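Local coordinates for protein thin, isoform D (PDB 6XG7) that probably transfers ubiquitin to target proteins and is represented here by its NHL-repeat beta-propeller, a domain associated with protein binding, at residues A[227-233]-A[254-260]; A[274-280]-A[301-307]. All blocks are in the same frame, centred on the assembly; numbering follows the deposited sequence.

Interactions 1 and 2 are the same arrangement in successive NHL repeats of the beta-propeller. In each, an arginine and a glutamine on a strand reach across to backbone carbonyls of a type II turn that follows strand 219-223 or 266-273. Their centres lie about 17 Å apart, and each is about 17 Å from the centre of the chain. They meet where the ring of Phe280 packs against segment 254-260: Phe280 CD2 is 3.5 Å from Asn255 O, and Phe280 CE2 is 4.0 Å from Ile257 CG1. They differ in the glutamine. Gln258 uses both ends of its amide on the turn. In the conformer given, Gln305 bonds the turn through its nitrogen, and its OE1 lies by the Phe280 ring.

Interaction 1: A[227-233]-A[254-260]; sequences GSDDGQF and NNRIQIF
Gln232 O is gripped by two donors from segment 254-260, which reach it from opposite faces of its carbonyl plane. Arg256 NH2 comes to 2.8 Å of Gln232 O, and Gln258 NE2 also to 2.8 Å. The same Arg256 NH2 bonds Asp229 O at 2.9 Å. It comes from above that carbonyl plane, while Gln232 N closes the type II turn from the other face. Arg256 is extended from CG to NE, which carries its guanidinium to the turn. A water joins Arg256 NH1 to Asp230 OD1, whose charge is near but makes no salt bridge. Gln258 OE1 takes Gly231 N on a lone pair at 2.8 Å, with an N-H...O angle of 151°. Its amide is therefore fixed at both ends. Asn254 ND2 bonds Gly227 O at 3.0 Å and also Asp251. Asp251 also forms a salt bridge with Arg256 NE and a hydrogen bond with Gln258 NE2. Phe233 and Phe260 approach from opposite directions and touch rim to rim, their CZ atoms 3.5 Å apart and their planes at 64°. The contact ties the loop after strand 219-223 to strand 256-260, which runs between strands 247-251 and 266-273 of one propeller blade.

Interaction 2: A[274-280]-A[301-307]; sequences GSGDSEF and NHRVQVF
Arg303 NH2 bonds Gly276 O at 2.9 Å, and Glu279 N, closing the type II turn, reaches that oxygen from the opposite face of its carbonyl plane. Arg303 NH2 also lies 2.8 Å from Glu279 O. In the conformer described, Gln305 NE2 bonds Glu279 O almost straight, at 3.0 Å with an N-H...O angle of 167°. Gln305 bends at its second torsion (148°), and its OE1 then faces the edge of the Phe280 ring, 3.3 Å from Phe280 CD1. Phe307 meets Phe280 obliquely, CZ to CZ at 3.6 Å. Asn301 ND2 makes a longer hydrogen bond to Gly274 O, 3.3 Å. In the next shell, Asp298 forms a salt bridge with Arg303 NE and takes a hydrogen bond from Asn301 ND2, which is consistent with it orienting both side chains. With an alanine at Asn301, Gly274 O is likely to lose this donor and Asp298 one of its partners. Within segment 274-280, Glu279 OE2 accepts from Gly276 N at 2.9 Å. Gln31 OE1 takes bonds from Ser278 N and Gln305 NE2. Strand 303-306 lies between strands 294-298 and 33-36, an N-terminal strand completing the C-terminal blade, the Velcro closure known from many propellers.

Interaction 1: A[227-233]-A[254-260]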
loop_
_atom_site.group_PDB
_atom_site.type_symbol
_atom_site.label_atom_id
_atom_site.label_comp_id
_atom_site.label_asym_id
_atom_site.label_seq_id
_atom_site.Cartn_x
_atom_site.Cartn_y
_atom_site.Cartn_z
ATOM N N GLY A 227 3.048 -17.707 -10.825
ATOM C CA GLY A 227 2.619 -19.039 -10.442
ATOM C C GLY A 227 1.782 -19.013 -9.178
ATOM O O GLY A 227 1.453 -17.953 -8.639
ATOM N N SER A 228 1.439 -20.217 -8.712
ATOM C CA SER A 228 0.625 -20.384 -7.521
ATOM C C SER A 228 1.296 -21.213 -6.438
ATOM O O SER A 228 0.666 -21.474 -5.405
ATOM C CB SER A 228 -0.732 -20.999 -7.874
ATOM O OG SER A 228 -0.577 -22.300 -8.404
ATOM N N ASP A 229 2.541 -21.632 -6.631
ATOM C CA ASP A 229 3.252 -22.289 -5.543
ATOM C C ASP A 229 3.710 -21.257 -4.522
ATOM O O ASP A 229 3.662 -20.047 -4.758
ATOM C CB ASP A 229 4.485 -23.032 -6.060
ATOM C CG ASP A 229 4.147 -24.140 -7.026
ATOM O OD1 ASP A 229 3.161 -24.873 -6.795
ATOM O OD2 ASP A 229 4.895 -24.282 -8.013
ATOM N N ASP A 230 4.189 -21.752 -3.379
ATOM C CA ASP A 230 4.776 -20.875 -2.371
ATOM C C ASP A 230 5.878 -20.040 -3.013
ATOM O O ASP A 230 6.732 -20.568 -3.724
ATOM C CB ASP A 230 5.349 -21.721 -1.228
ATOM C CG ASP A 230 4.270 -22.402 -0.383
ATOM O OD1 ASP A 230 3.072 -22.074 -0.523
ATOM O OD2 ASP A 230 4.627 -23.270 0.437
ATOM N N GLY A 231 5.835 -18.724 -2.795
ATOM C CA GLY A 231 6.848 -17.837 -3.330
ATOM C C GLY A 231 6.629 -17.370 -4.753
ATOM O O GLY A 231 7.466 -16.624 -5.274
ATOM N N GLN A 232 5.532 -17.769 -5.387
ATOM C CA GLN A 232 5.140 -17.302 -6.705
ATOM C C GLN A 232 3.887 -16.451 -6.564
ATOM O O GLN A 232 3.125 -16.595 -5.600
ATOM C CB GLN A 232 4.843 -18.488 -7.620
ATOM C CG GLN A 232 6.028 -19.409 -7.791
ATOM C CD GLN A 232 5.721 -20.554 -8.722
ATOM O OE1 GLN A 232 4.644 -21.143 -8.665
ATOM N NE2 GLN A 232 6.674 -20.881 -9.591
ATOM N N PHE A 233 3.678 -15.551 -7.530
ATOM C CA PHE A 233 2.586 -14.594 -7.458
ATOM C C PHE A 233 1.753 -14.607 -8.732
ATOM O O PHE A 233 2.223 -14.990 -9.807
ATOM C CB PHE A 233 3.092 -13.150 -7.295
ATOM C CG PHE A 233 4.024 -12.938 -6.140
ATOM C CD1 PHE A 233 3.605 -13.130 -4.845
ATOM C CD2 PHE A 233 5.312 -12.513 -6.360
ATOM C CE1 PHE A 233 4.463 -12.906 -3.780
ATOM C CE2 PHE A 233 6.172 -12.304 -5.295
ATOM C CZ PHE A 233 5.735 -12.495 -4.007
ATOM N N ASN A 254 -3.910 -14.951 -6.419
ATOM C CA ASN A 254 -3.994 -16.223 -5.722
ATOM C C ASN A 254 -4.786 -16.122 -4.431
ATOM O O ASN A 254 -4.805 -17.081 -3.655
ATOM C CB ASN A 254 -2.589 -16.736 -5.417
ATOM C CG ASN A 254 -1.874 -17.228 -6.650
ATOM O OD1 ASN A 254 -2.449 -17.937 -7.481
ATOM N ND2 ASN A 254 -0.617 -16.868 -6.778
ATOM N N ASN A 255 -5.388 -14.959 -4.163
ATOM C CA ASN A 255 -6.280 -14.763 -3.020
ATOM C C ASN A 255 -5.620 -15.174 -1.704
ATOM O O ASN A 255 -6.193 -15.909 -0.890
ATOM C CB ASN A 255 -7.605 -15.476 -3.260
ATOM C CG ASN A 255 -8.290 -14.964 -4.505
ATOM O OD1 ASN A 255 -8.781 -13.832 -4.534
ATOM N ND2 ASN A 255 -8.273 -15.760 -5.553
ATOM N N ARG A 256 -4.401 -14.669 -1.484
ATOM C CA ARG A 256 -3.633 -15.050 -0.309
ATOM C C ARG A 256 -2.616 -13.973 0.033
ATOM O O ARG A 256 -2.248 -13.135 -0.794
ATOM C CB ARG A 256 -2.912 -16.377 -0.535
ATOM C CG ARG A 256 -1.823 -16.316 -1.582
ATOM C CD ARG A 256 -1.271 -17.674 -1.923
ATOM N NE ARG A 256 -0.265 -17.573 -2.979
ATOM C CZ ARG A 256 0.459 -18.592 -3.410
ATOM N NH1 ARG A 256 0.293 -19.793 -2.864
ATOM N NH2 ARG A 256 1.344 -18.414 -4.378
ATOM N N ILE A 257 -2.189 -13.996 1.296
ATOM C CA ILE A 257 -1.071 -13.188 1.780
ATOM C C ILE A 257 0.143 -14.094 1.852
ATOM O O ILE A 257 0.040 -15.241 2.303
ATOM C CB ILE A 257 -1.381 -12.614 3.177
ATOM C CG1 ILE A 257 -2.602 -11.686 3.125
ATOM C CG2 ILE A 257 -0.171 -11.931 3.768
ATOM C CD1 ILE A 257 -2.539 -10.602 2.138
ATOM N N GLN A 258 1.289 -13.596 1.404
ATOM C CA GLN A 258 2.559 -14.292 1.577
ATOM C C GLN A 258 3.508 -13.424 2.392
ATOM O O GLN A 258 3.525 -12.194 2.254
ATOM C CB GLN A 258 3.188 -14.646 0.234
ATOM C CG GLN A 258 2.378 -15.618 -0.574
ATOM C CD GLN A 258 3.182 -16.189 -1.702
ATOM O OE1 GLN A 258 4.175 -16.870 -1.478
ATOM N NE2 GLN A 258 2.771 -15.909 -2.930
ATOM N N ILE A 259 4.290 -14.076 3.252
ATOM C CA ILE A 259 5.279 -13.429 4.102
ATOM C C ILE A 259 6.639 -13.985 3.730
ATOM O O ILE A 259 6.789 -15.200 3.556
ATOM C CB ILE A 259 4.999 -13.702 5.594
ATOM C CG1 ILE A 259 3.534 -13.409 5.926
ATOM C CG2 ILE A 259 5.964 -12.886 6.474
ATOM C CD1 ILE A 259 3.161 -13.746 7.387
ATOM N N PHE A 260 7.631 -13.095 3.639
ATOM C CA PHE A 260 9.000 -13.443 3.287
ATOM C C PHE A 260 9.936 -12.962 4.378
ATOM O O PHE A 260 9.708 -11.906 4.985
ATOM C CB PHE A 260 9.385 -12.788 1.951
ATOM C CG PHE A 260 8.543 -13.274 0.819
ATOM C CD1 PHE A 260 7.304 -12.705 0.572
ATOM C CD2 PHE A 260 8.954 -14.350 0.048
ATOM C CE1 PHE A 260 6.498 -13.183 -0.432
ATOM C CE2 PHE A 260 8.148 -14.842 -0.954
ATOM C CZ PHE A 260 6.909 -14.262 -1.191
HETATM O O HOH W 1 1.169 -22.541 -2.322
#

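Interaction 2: A[274-280]-A[301-307]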
loop_
_atom_site.group_PDB
_atom_site.type_symbol
_atom_site.label_atom_id
_atom_site.label_comp_id
_atom_site.label_asym_id
_atom_site.label_seq_id
_atom_site.Cartn_x
_atom_site.Cartn_y
_atom_site.Cartn_z
ATOM N N GLY A 274 -12.749 -16.486 -1.134
ATOM C CA GLY A 274 -14.080 -16.550 -0.566
ATOM C C GLY A 274 -14.441 -15.262 0.141
ATOM O O GLY A 274 -13.671 -14.314 0.187
ATOM N N SER A 275 -15.643 -15.263 0.714
ATOM C CA SER A 275 -16.165 -14.130 1.466
ATOM C C SER A 275 -16.333 -14.446 2.948
ATOM O O SER A 275 -16.854 -13.613 3.701
ATOM C CB SER A 275 -17.492 -13.650 0.868
ATOM O OG SER A 275 -18.417 -14.714 0.761
ATOM N N GLY A 276 -15.884 -15.618 3.388
ATOM C CA GLY A 276 -15.973 -16.007 4.775
ATOM C C GLY A 276 -14.766 -15.551 5.568
ATOM O O GLY A 276 -13.893 -14.826 5.084
ATOM N N ASP A 277 -14.726 -15.997 6.815
ATOM C CA ASP A 277 -13.616 -15.645 7.686
ATOM C C ASP A 277 -12.306 -16.151 7.100
ATOM O O ASP A 277 -12.200 -17.296 6.654
ATOM C CB ASP A 277 -13.823 -16.223 9.087
ATOM C CG ASP A 277 -14.509 -15.250 10.023
ATOM O OD1 ASP A 277 -15.025 -14.218 9.539
ATOM O OD2 ASP A 277 -14.526 -15.523 11.245
ATOM N N SER A 278 -11.311 -15.261 7.056
ATOM C CA SER A 278 -9.958 -15.598 6.615
ATOM C C SER A 278 -9.890 -15.965 5.134
ATOM O O SER A 278 -8.940 -16.625 4.683
ATOM C CB SER A 278 -9.353 -16.695 7.504
ATOM O OG SER A 278 -9.566 -16.384 8.875
ATOM N N GLU A 279 -10.882 -15.545 4.363
ATOM C CA GLU A 279 -10.897 -15.714 2.923
ATOM C C GLU A 279 -10.912 -14.333 2.276
ATOM O O GLU A 279 -11.271 -13.335 2.906
ATOM C CB GLU A 279 -12.123 -16.516 2.483
ATOM C CG GLU A 279 -12.214 -17.868 3.142
ATOM C CD GLU A 279 -13.481 -18.631 2.777
ATOM O OE1 GLU A 279 -13.414 -19.876 2.719
ATOM O OE2 GLU A 279 -14.545 -18.001 2.560
ATOM N N PHE A 280 -10.534 -14.290 1.002
ATOM C CA PHE A 280 -10.383 -13.038 0.281
ATOM C C PHE A 280 -10.957 -13.171 -1.125
ATOM O O PHE A 280 -10.940 -14.253 -1.710
ATOM C CB PHE A 280 -8.910 -12.684 0.091
ATOM C CG PHE A 280 -8.098 -12.687 1.358
ATOM C CD1 PHE A 280 -8.427 -11.868 2.423
ATOM C CD2 PHE A 280 -6.967 -13.469 1.454
ATOM C CE1 PHE A 280 -7.657 -11.844 3.562
ATOM C CE2 PHE A 280 -6.200 -13.453 2.592
ATOM C CZ PHE A 280 -6.540 -12.633 3.645
ATOM N N ASN A 301 -14.886 -7.648 -1.102
ATOM C CA ASN A 301 -15.768 -7.847 0.039
ATOM C C ASN A 301 -15.918 -6.591 0.892
ATOM O O ASN A 301 -16.533 -6.642 1.963
ATOM C CB ASN A 301 -15.254 -9.002 0.894
ATOM C CG ASN A 301 -15.410 -10.336 0.212
ATOM O OD1 ASN A 301 -16.479 -10.645 -0.321
ATOM N ND2 ASN A 301 -14.341 -11.133 0.201
ATOM N N HIS A 302 -15.369 -5.466 0.438
ATOM C CA HIS A 302 -15.563 -4.165 1.076
ATOM C C HIS A 302 -15.158 -4.193 2.540
ATOM O O HIS A 302 -15.840 -3.625 3.397
ATOM C CB HIS A 302 -17.008 -3.696 0.936
ATOM C CG HIS A 302 -17.485 -3.656 -0.471
ATOM N ND1 HIS A 302 -17.172 -2.633 -1.334
ATOM C CD2 HIS A 302 -18.258 -4.520 -1.167
ATOM C CE1 HIS A 302 -17.739 -2.866 -2.505
ATOM N NE2 HIS A 302 -18.404 -4.006 -2.428
ATOM N N ARG A 303 -14.042 -4.853 2.842
ATOM C CA ARG A 303 -13.684 -5.030 4.241
ATOM C C ARG A 303 -12.173 -5.005 4.415
ATOM O O ARG A 303 -11.405 -5.176 3.466
ATOM C CB ARG A 303 -14.245 -6.332 4.827
ATOM C CG ARG A 303 -13.645 -7.591 4.201
ATOM C CD ARG A 303 -14.238 -8.867 4.814
ATOM N NE ARG A 303 -13.796 -10.039 4.067
ATOM C CZ ARG A 303 -14.167 -11.288 4.354
ATOM N NH1 ARG A 303 -14.941 -11.529 5.402
ATOM N NH2 ARG A 303 -13.769 -12.297 3.609
ATOM N N VAL A 304 -11.775 -4.779 5.662
ATOM C CA VAL A 304 -10.408 -4.921 6.129
ATOM C C VAL A 304 -10.419 -6.046 7.151
ATOM O O VAL A 304 -11.277 -6.075 8.036
ATOM C CB VAL A 304 -9.893 -3.617 6.763
ATOM C CG1 VAL A 304 -8.554 -3.875 7.451
ATOM C CG2 VAL A 304 -9.784 -2.526 5.687
ATOM N N GLN A 305 -9.488 -6.982 7.005
ATOM C CA GLN A 305 -9.327 -8.088 7.938
ATOM C C GLN A 305 -7.975 -7.964 8.621
ATOM O O GLN A 305 -6.990 -7.562 7.997
ATOM C CB GLN A 305 -9.414 -9.421 7.206
ATOM C CG GLN A 305 -10.783 -9.660 6.595
ATOM C CD GLN A 305 -10.717 -10.468 5.329
ATOM O OE1 GLN A 305 -10.437 -9.930 4.262
ATOM N NE2 GLN A 305 -10.972 -11.770 5.431
ATOM N N VAL A 306 -7.940 -8.306 9.909
ATOM C CA VAL A 306 -6.755 -8.178 10.746
ATOM C C VAL A 306 -6.391 -9.565 11.258
ATOM O O VAL A 306 -7.257 -10.277 11.777
ATOM C CB VAL A 306 -7.011 -7.205 11.910
ATOM C CG1 VAL A 306 -5.738 -6.972 12.722
ATOM C CG2 VAL A 306 -7.559 -5.878 11.356
ATOM N N PHE A 307 -5.109 -9.932 11.128
ATOM C CA PHE A 307 -4.629 -11.277 11.444
ATOM C C PHE A 307 -3.475 -11.301 12.417
ATOM O O PHE A 307 -3.376 -12.240 13.212
ATOM C CB PHE A 307 -4.121 -11.971 10.179
ATOM C CG PHE A 307 -5.167 -12.207 9.150
ATOM C CD1 PHE A 307 -5.489 -11.226 8.226
ATOM C CD2 PHE A 307 -5.850 -13.412 9.112
ATOM C CE1 PHE A 307 -6.479 -11.447 7.274
ATOM C CE2 PHE A 307 -6.831 -13.635 8.163
ATOM C CZ PHE A 307 -7.143 -12.656 7.244
ATOM O OXT PHE A 307 -2.598 -10.436 12.392
HETATM O O HOH W 2 -16.171 -13.161 7.542
#